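Local coordinates for protein peptide chain release factor 2 (Thermus thermophilus, PDB 2IHR) that recognises the stop codons UGA and UAA on the ribosome and directs the termination of translation and release of the finished peptide, at residues E183-L189 and T203-E209. Residues are numbered along the deposited sequence; the frame is centred on the assembly and turned at random.
Sequences EAGVHRL and TSFAGVE
The Phe205 ring receives Val186 CG1 at its edge, near the ring plane, 3.8 Å from Phe205 CD2, while Arg188 CD approaches obliquely, 3.3 Å from Phe205 CZ, with CB and CG also alongside. Arg188 and Phe205 run side by side in the same direction: with CG anti to its backbone N, the Arg188 chain follows the ring before bending at chi3, which leaves guanidinium and ring planes 23° apart. Thr203 CG2 sits at the guanidinium edge, and Ser313 OG bonds Arg188 NE. The His187 ring, on the opposite face of the sheet, has Ala206 O near its plane at the edge and Glu183 O in plane, where His187 NE2 donates to it over 3.0 Å in a nearly straight bond (169°); Tyr314 OH bonds ND1, so both ring nitrogens are engaged and the rotation is fixed. Val208 CG2 meets this ring obliquely, 3.6 Å from His187 CD2. Six backbone hydrogen bonds pair Gly185, His187 and Leu189 with Val208, Ala206 and Ser204. Beside the Leu189-Ser204 pair, a water bridges Leu189 O and Ser204 OG. His187, Leu189, Ser204 and Ala206 pack against helix 127-145. Hydrogen-bonded pairs alternate with non-hydrogen-bonded Val186-Gly207 and Arg188-Phe205, the short segment axes meet at 150°, and strands 185-190 and 201-213 are consecutive: a twisted antiparallel beta hairpin between strands 115-122 and 312-315 in the release factor's mixed sheet.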
loop_
_atom_site.group_PDB
_atom_site.type_symbol
_atom_site.label_atom_id
_atom_site.label_comp_id
_atom_site.label_asym_id
_atom_site.label_seq_id
_atom_site.Cartn_x
_atom_site.Cartn_y
_atom_site.Cartn_z
ATOM N N GLU A 183 -2.141 5.631 -1.463
ATOM C CA GLU A 183 -3.339 6.171 -0.865
ATOM C C GLU A 183 -3.008 7.045 0.335
ATOM O O GLU A 183 -3.850 7.790 0.854
ATOM C CB GLU A 183 -4.230 4.993 -0.433
ATOM C CG GLU A 183 -4.835 4.226 -1.593
ATOM C CD GLU A 183 -5.854 5.053 -2.387
ATOM O OE1 GLU A 183 -6.907 5.441 -1.800
ATOM O OE2 GLU A 183 -5.591 5.314 -3.592
ATOM N N ALA A 184 -1.780 6.913 0.820
ATOM C CA ALA A 184 -1.351 7.713 1.947
ATOM C C ALA A 184 -1.436 9.205 1.539
ATOM O O ALA A 184 -0.990 9.606 0.474
ATOM C CB ALA A 184 0.035 7.329 2.293
ATOM N N GLY A 185 -2.037 10.023 2.376
ATOM C CA GLY A 185 -2.160 11.426 2.048
ATOM C C GLY A 185 -3.402 11.984 2.690
ATOM O O GLY A 185 -4.004 11.314 3.555
ATOM N N VAL A 186 -3.795 13.193 2.294
ATOM C CA VAL A 186 -4.995 13.810 2.860
ATOM C C VAL A 186 -6.208 13.654 1.915
ATOM O O VAL A 186 -6.114 13.806 0.699
ATOM C CB VAL A 186 -4.741 15.315 3.208
ATOM C CG1 VAL A 186 -5.990 15.938 3.828
ATOM C CG2 VAL A 186 -3.604 15.414 4.193
ATOM N N HIS A 187 -7.360 13.364 2.484
ATOM C CA HIS A 187 -8.524 13.140 1.663
ATOM C C HIS A 187 -9.578 14.159 1.990
ATOM O O HIS A 187 -9.917 14.355 3.170
ATOM C CB HIS A 187 -9.030 11.690 1.906
ATOM C CG HIS A 187 -8.104 10.635 1.374
ATOM N ND1 HIS A 187 -8.390 9.880 0.260
ATOM C CD2 HIS A 187 -6.893 10.197 1.811
ATOM C CE1 HIS A 187 -7.417 9.013 0.037
ATOM N NE2 HIS A 187 -6.492 9.187 0.967
ATOM N N ARG A 188 -10.111 14.826 0.963
ATOM C CA ARG A 188 -11.133 15.845 1.209
ATOM C C ARG A 188 -12.558 15.458 0.775
ATOM O O ARG A 188 -12.777 14.920 -0.329
ATOM C CB ARG A 188 -10.732 17.149 0.536
ATOM C CG ARG A 188 -11.731 18.225 0.730
ATOM C CD ARG A 188 -11.269 19.507 0.141
ATOM N NE ARG A 188 -11.324 19.486 -1.309
ATOM C CZ ARG A 188 -12.010 20.373 -2.023
ATOM N NH1 ARG A 188 -12.682 21.331 -1.402
ATOM N NH2 ARG A 188 -12.018 20.309 -3.352
ATOM N N LEU A 189 -13.510 15.768 1.661
ATOM C CA LEU A 189 -14.927 15.495 1.489
ATOM C C LEU A 189 -15.772 16.748 1.405
ATOM O O LEU A 189 -15.697 17.623 2.247
ATOM C CB LEU A 189 -15.431 14.647 2.663
ATOM C CG LEU A 189 -16.724 13.783 2.548
ATOM C CD1 LEU A 189 -17.784 14.369 3.440
ATOM C CD2 LEU A 189 -17.197 13.654 1.139
ATOM N N THR A 203 -16.950 21.052 4.289
ATOM C CA THR A 203 -15.724 20.559 3.720
ATOM C C THR A 203 -15.089 19.897 4.903
ATOM O O THR A 203 -15.098 20.460 5.983
ATOM C CB THR A 203 -14.889 21.705 3.175
ATOM O OG1 THR A 203 -15.661 22.414 2.176
ATOM C CG2 THR A 203 -13.612 21.168 2.574
ATOM N N SER A 204 -14.586 18.682 4.704
ATOM C CA SER A 204 -14.014 17.910 5.794
ATOM C C SER A 204 -12.752 17.266 5.311
ATOM O O SER A 204 -12.537 17.144 4.095
ATOM C CB SER A 204 -14.977 16.817 6.225
ATOM O OG SER A 204 -16.171 17.345 6.753
ATOM N N PHE A 205 -11.901 16.870 6.249
ATOM C CA PHE A 205 -10.639 16.237 5.885
ATOM C C PHE A 205 -10.338 15.138 6.854
ATOM O O PHE A 205 -10.854 15.129 7.966
ATOM C CB PHE A 205 -9.469 17.228 5.958
ATOM C CG PHE A 205 -9.587 18.364 4.997
ATOM C CD1 PHE A 205 -10.424 19.448 5.287
ATOM C CD2 PHE A 205 -8.973 18.293 3.750
ATOM C CE1 PHE A 205 -10.662 20.440 4.341
ATOM C CE2 PHE A 205 -9.201 19.275 2.802
ATOM C CZ PHE A 205 -10.053 20.354 3.099
ATOM N N ALA A 206 -9.497 14.216 6.410
ATOM C CA ALA A 206 -9.023 13.089 7.221
ATOM C C ALA A 206 -7.745 12.735 6.500
ATOM O O ALA A 206 -7.693 12.882 5.297
ATOM C CB ALA A 206 -10.005 11.927 7.188
ATOM N N GLY A 207 -6.713 12.329 7.223
ATOM C CA GLY A 207 -5.471 11.933 6.576
ATOM C C GLY A 207 -5.326 10.416 6.701
ATOM O O GLY A 207 -5.796 9.835 7.700
ATOM N N VAL A 208 -4.685 9.784 5.710
ATOM C CA VAL A 208 -4.495 8.326 5.678
ATOM C C VAL A 208 -3.021 7.996 5.587
ATOM O O VAL A 208 -2.334 8.569 4.751
ATOM C CB VAL A 208 -5.220 7.683 4.407
ATOM C CG1 VAL A 208 -4.863 6.224 4.239
ATOM C CG2 VAL A 208 -6.744 7.813 4.534
ATOM N N GLU A 209 -2.532 7.096 6.456
ATOM C CA GLU A 209 -1.138 6.648 6.411
ATOM C C GLU A 209 -1.056 5.151 6.195
ATOM O O GLU A 209 -1.915 4.383 6.683
ATOM C CB GLU A 209 -0.366 6.977 7.685
ATOM C CG GLU A 209 0.860 7.890 7.426
ATOM C CD GLU A 209 1.799 7.434 6.281
ATOM O OE1 GLU A 209 2.570 8.279 5.778
ATOM O OE2 GLU A 209 1.786 6.251 5.884
HETATM O O HOH W 1 -17.606 17.799 4.533
#